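Local atomic coordinates of phenazine-1-carboxylate N-methyltransferase (Pseudomonas aeruginosa, PDB entry 2IP2), a protein that methylates phenazine-1-carboxylate on a ring nitrogen with S-adenosyl-L-methionine, giving 5-methylphenazine-1-carboxylate on the pathway to the virulence pigment pyocyanin. Residues M98-F101 against Y102-F106; P140-G143 against R144-L147. One frame throughout, in Å; residues are numbered along the deposited sequence. Where two conformers were deposited one is given.

Contact 1. Residues M98-F101 against Y102-F106; sequences MVLF and YGEEF
Met98 CG sits almost centrally over one face of the Tyr102 ring, 3.7 Å from its centroid. SD follows over the same ring, 4.4 Å from the centroid, as a Met-aromatic contact. Tyr102 also meets Trp20 of the second subunit.

Phe101 turns its edge, led by CE1, to the face of Phe106 in a T-shaped pair with planes at 80°. Phe101 CE1 comes within 3.8 Å of Phe106 CZ. One face of the Phe101 ring takes Glu105 CB and the Glu105 carboxylate, whose plane lies almost parallel to the ring. The bend at chi2 of Glu105 (85°) folds the acid back over the ring. Its OE2 is held by Arg145 and Tyr135.

The backbone bonds fall into two sets. Tyr102 N reaches Met98 O and Gly103 N reaches Val99 O, both in i to i+4 spacing. Phe101 O then accepts twice. Glu104 N lies 3.2 Å from Phe101 O, well above the carbonyl plane, and Phe106 N reaches the same oxygen nearly straight (171°). Glu104 is the N-cap residue of helix 105-109. This is the short link between helices 96-102 and 105-109, where Met98, Val99 and Tyr102 form part of the dimer interface.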
loop_
_atom_site.group_PDB
_atom_site.type_symbol
_atom_site.label_atom_id
_atom_site.label_comp_id
_atom_site.label_asym_id
_atom_site.label_seq_id
_atom_site.Cartn_x
_atom_site.Cartn_y
_atom_site.Cartn_z
ATOM N N MET A 98 -10.861 -9.067 -8.763
ATOM C CA MET A 98 -9.667 -8.214 -9.022
ATOM C C MET A 98 -8.785 -8.133 -7.754
ATOM O O MET A 98 -7.558 -8.367 -7.809
ATOM C CB MET A 98 -10.078 -6.810 -9.489
ATOM C CG MET A 98 -8.895 -5.933 -9.907
ATOM S SD MET A 98 -9.261 -4.187 -9.860
ATOM C CE MET A 98 -9.332 -4.029 -8.061
ATOM N N VAL A 99 -9.404 -7.879 -6.610
ATOM C CA VAL A 99 -8.650 -7.840 -5.316
ATOM C C VAL A 99 -7.843 -9.130 -5.079
ATOM O O VAL A 99 -6.666 -9.110 -4.677
ATOM C CB VAL A 99 -9.605 -7.563 -4.111
ATOM C CG1 VAL A 99 -8.894 -7.786 -2.736
ATOM C CG2 VAL A 99 -10.241 -6.120 -4.217
ATOM N N LEU A 100 -8.493 -10.269 -5.319
ATOM C CA LEU A 100 -7.860 -11.583 -5.102
ATOM C C LEU A 100 -6.678 -11.790 -6.028
ATOM O O LEU A 100 -5.610 -12.154 -5.554
ATOM C CB LEU A 100 -8.868 -12.739 -5.227
ATOM C CG LEU A 100 -9.979 -12.791 -4.140
ATOM C CD1 LEU A 100 -11.036 -13.874 -4.515
ATOM C CD2 LEU A 100 -9.365 -12.937 -2.705
ATOM N N PHE A 101 -6.857 -11.508 -7.324
ATOM C CA PHE A 101 -5.770 -11.692 -8.308
ATOM C C PHE A 101 -4.628 -10.733 -8.001
ATOM O O PHE A 101 -3.455 -11.085 -7.999
ATOM C CB PHE A 101 -6.294 -11.478 -9.731
ATOM C CG PHE A 101 -5.361 -12.036 -10.780
ATOM C CD1 PHE A 101 -4.271 -11.289 -11.196
ATOM C CD2 PHE A 101 -5.520 -13.328 -11.252
ATOM C CE1 PHE A 101 -3.366 -11.784 -12.163
ATOM C CE2 PHE A 101 -4.619 -13.855 -12.207
ATOM C CZ PHE A 101 -3.536 -13.057 -12.657
ATOM N N TYR A 102 -4.983 -9.522 -7.612
ATOM C CA TYR A 102 -3.940 -8.508 -7.353
ATOM C C TYR A 102 -3.150 -8.845 -6.101
ATOM O O TYR A 102 -1.929 -8.628 -6.026
ATOM C CB TYR A 102 -4.626 -7.182 -7.213
ATOM C CG TYR A 102 -4.937 -6.501 -8.545
ATOM C CD1 TYR A 102 -5.158 -7.223 -9.733
ATOM C CD2 TYR A 102 -5.006 -5.137 -8.603
ATOM C CE1 TYR A 102 -5.418 -6.531 -10.966
ATOM C CE2 TYR A 102 -5.263 -4.444 -9.816
ATOM C CZ TYR A 102 -5.478 -5.136 -10.955
ATOM O OH TYR A 102 -5.768 -4.420 -12.118
ATOM N N GLY A 103 -3.852 -9.448 -5.134
ATOM C CA GLY A 103 -3.229 -9.869 -3.856
ATOM C C GLY A 103 -2.520 -11.210 -3.890
ATOM O O GLY A 103 -1.916 -11.610 -2.895
ATOM N N GLU A 104 -2.525 -11.859 -5.050
ATOM C CA GLU A 104 -1.881 -13.168 -5.223
ATOM C C GLU A 104 -0.863 -12.989 -6.300
ATOM O O GLU A 104 0.241 -12.541 -6.007
ATOM C CB GLU A 104 -2.944 -14.241 -5.491
ATOM C CG GLU A 104 -3.742 -14.529 -4.195
ATOM C CD GLU A 104 -5.055 -15.347 -4.323
ATOM O OE1 GLU A 104 -5.368 -15.908 -5.428
ATOM O OE2 GLU A 104 -5.774 -15.391 -3.273
ATOM N N GLU A 105 -1.220 -13.264 -7.581
ATOM C CA GLU A 105 -0.257 -13.163 -8.649
ATOM C C GLU A 105 0.470 -11.800 -8.687
ATOM O O GLU A 105 1.673 -11.768 -8.866
ATOM C CB GLU A 105 -0.961 -13.320 -9.979
ATOM C CG GLU A 105 -1.006 -14.741 -10.456
ATOM C CD GLU A 105 -2.173 -15.513 -9.871
ATOM O OE1 GLU A 105 -2.934 -14.958 -9.039
ATOM O OE2 GLU A 105 -2.332 -16.689 -10.302
ATOM N N PHE A 106 -0.259 -10.691 -8.598
ATOM C CA PHE A 106 0.463 -9.403 -8.685
ATOM C C PHE A 106 1.223 -8.973 -7.425
ATOM O O PHE A 106 2.183 -8.187 -7.497
ATOM C CB PHE A 106 -0.433 -8.308 -9.179
ATOM C CG PHE A 106 -0.839 -8.481 -10.630
ATOM C CD1 PHE A 106 -0.006 -9.200 -11.539
ATOM C CD2 PHE A 106 -2.035 -7.898 -11.086
ATOM C CE1 PHE A 106 -0.378 -9.286 -12.931
ATOM C CE2 PHE A 106 -2.425 -8.003 -12.433
ATOM C CZ PHE A 106 -1.582 -8.656 -13.359
#

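Contact 2. Residues P140-G143 against R144-L147; sequences PDAG and RRFL
Asp141 lies alongside Arg144, three residues further on, and the two side chains point the same way. A single carboxylate oxygen does the work. Asp141 OD1 accepts from Arg144 NH2 at 2.9 Å and from Arg144 NE at 3.0 Å, so the guanidinium grips it side-on. OD1 lies in the guanidinium plane, but the carboxylate is turned nearly perpendicular, with 87° between the planes. NH2 meets OD1 close to the C-O direction, while NE comes from above the carboxylate plane. Arg144 starts with CG anti to its own N (chi1 -175°), and a bend at chi3 (64°) swings NE and NH2 back to the acid. Both residues were modelled in two conformers, so the bridge is certain only for the conformer described.

Arg145 packs on the same helix in a different way. Its CG passes 3.4 Å from Asp141 O. One face of its guanidinium lies over Ala142, with NH2 3.6 Å from Ala142 CA. Its charged end is turned to Glu105.

The backbone supplies regular i to i+4 bonds. Arg144 N binds Pro140 O, Arg145 N binds Asp141 O, Phe146 N binds Ala142 O and Leu147 N binds Gly143 O. Phe146 N also makes a weak bond to Gly143 O at 3.3 Å. Phe146 packs edge-to-face with Phe132, and Ala142 touches Tyr135 of helix 132-138. The segment is the first turns of the alpha-helix 140-150, which in this conformer carries an i to i+3 acid-arginine salt bridge on its surface.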
loop_
_atom_site.group_PDB
_atom_site.type_symbol
_atom_site.label_atom_id
_atom_site.label_comp_id
_atom_site.label_asym_id
_atom_site.label_seq_id
_atom_site.Cartn_x
_atom_site.Cartn_y
_atom_site.Cartn_z
ATOM N N PRO A 140 -5.073 -22.663 -17.411
ATOM C CA PRO A 140 -6.457 -22.264 -17.606
ATOM C C PRO A 140 -7.135 -21.618 -16.373
ATOM O O PRO A 140 -7.903 -20.680 -16.540
ATOM C CB PRO A 140 -7.136 -23.588 -18.002
ATOM C CG PRO A 140 -6.019 -24.367 -18.692
ATOM C CD PRO A 140 -4.850 -24.082 -17.756
ATOM N N ASP A 141 -6.854 -22.115 -15.163
ATOM C CA ASP A 141 -7.477 -21.541 -13.956
ATOM C C ASP A 141 -7.015 -20.098 -13.752
ATOM O O ASP A 141 -7.814 -19.273 -13.355
ATOM C CB ASP A 141 -7.205 -22.407 -12.734
ATOM C CG ASP A 141 -8.492 -22.867 -12.055
ATOM O OD1 ASP A 141 -9.303 -22.006 -11.644
ATOM O OD2 ASP A 141 -8.699 -24.099 -11.953
ATOM N N ALA A 142 -5.739 -19.817 -14.048
ATOM C CA ALA A 142 -5.185 -18.459 -13.877
ATOM C C ALA A 142 -5.817 -17.547 -14.929
ATOM O O ALA A 142 -6.289 -16.431 -14.637
ATOM C CB ALA A 142 -3.668 -18.493 -14.006
ATOM N N GLY A 143 -5.889 -18.061 -16.144
ATOM C CA GLY A 143 -6.575 -17.355 -17.219
ATOM C C GLY A 143 -8.026 -16.997 -16.868
ATOM O O GLY A 143 -8.440 -15.850 -17.047
ATOM N N ARG A 144 -8.787 -17.983 -16.383
ATOM C CA ARG A 144 -10.137 -17.757 -15.851
ATOM C C ARG A 144 -10.193 -16.662 -14.776
ATOM O O ARG A 144 -10.988 -15.723 -14.847
ATOM C CB ARG A 144 -10.661 -19.068 -15.235
ATOM C CG ARG A 144 -12.127 -19.032 -14.737
ATOM C CD ARG A 144 -12.490 -20.331 -13.985
ATOM N NE ARG A 144 -11.715 -20.527 -12.749
ATOM C CZ ARG A 144 -11.916 -19.847 -11.618
ATOM N NH1 ARG A 144 -12.866 -18.933 -11.551
ATOM N NH2 ARG A 144 -11.177 -20.106 -10.539
ATOM N N ARG A 145 -9.331 -16.772 -13.789
ATOM C CA ARG A 145 -9.294 -15.738 -12.735
ATOM C C ARG A 145 -8.926 -14.346 -13.217
ATOM O O ARG A 145 -9.427 -13.291 -12.677
ATOM C CB ARG A 145 -8.344 -16.187 -11.660
ATOM C CG ARG A 145 -8.952 -17.337 -10.794
ATOM C CD ARG A 145 -8.048 -17.652 -9.608
ATOM N NE ARG A 145 -6.811 -18.307 -10.005
ATOM C CZ ARG A 145 -5.628 -17.696 -9.970
ATOM N NH1 ARG A 145 -5.546 -16.445 -9.529
ATOM N NH2 ARG A 145 -4.537 -18.326 -10.375
ATOM N N PHE A 146 -8.047 -14.292 -14.216
ATOM C CA PHE A 146 -7.623 -12.964 -14.686
ATOM C C PHE A 146 -8.779 -12.259 -15.398
ATOM O O PHE A 146 -8.981 -11.015 -15.244
ATOM C CB PHE A 146 -6.344 -13.015 -15.555
ATOM C CG PHE A 146 -5.889 -11.636 -15.993
ATOM C CD1 PHE A 146 -5.497 -10.706 -15.029
ATOM C CD2 PHE A 146 -5.928 -11.249 -17.321
ATOM C CE1 PHE A 146 -5.147 -9.385 -15.414
ATOM C CE2 PHE A 146 -5.493 -9.948 -17.699
ATOM C CZ PHE A 146 -5.124 -9.057 -16.718
ATOM N N LEU A 147 -9.536 -13.039 -16.185
ATOM C CA LEU A 147 -10.704 -12.527 -16.869
ATOM C C LEU A 147 -11.715 -11.985 -15.843
ATOM O O LEU A 147 -12.231 -10.888 -16.013
ATOM C CB LEU A 147 -11.341 -13.607 -17.783
ATOM C CG LEU A 147 -10.580 -14.018 -19.067
ATOM C CD1 LEU A 147 -11.381 -15.073 -19.806
ATOM C CD2 LEU A 147 -10.284 -12.809 -19.970
#

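How the contacts relate
Contact 1 precedes contact 2 in the chain, and their centres lie 12 Å apart. They touch directly. Glu105 OE2 of contact 1 forms a salt bridge with Arg145 NH2 of contact 2 at 2.7 Å. Beside it, Phe101 CD2 lies 3.6 Å from Arg145 NH1, and Phe101 CE1 lies 3.7 Å from Phe146 CD1. Residues of both segments of contact 1 join helix 140-150: Glu105 through the charge pair, Phe101 through packing. Both contacts approach the predicted S-adenosyl-L-methionine site. The side chain of Arg241 is about 9 Å from that of Tyr102 and about 8 Å from that of Phe146. Contact 1 also meets the second subunit, whereas no other chain touches contact 2.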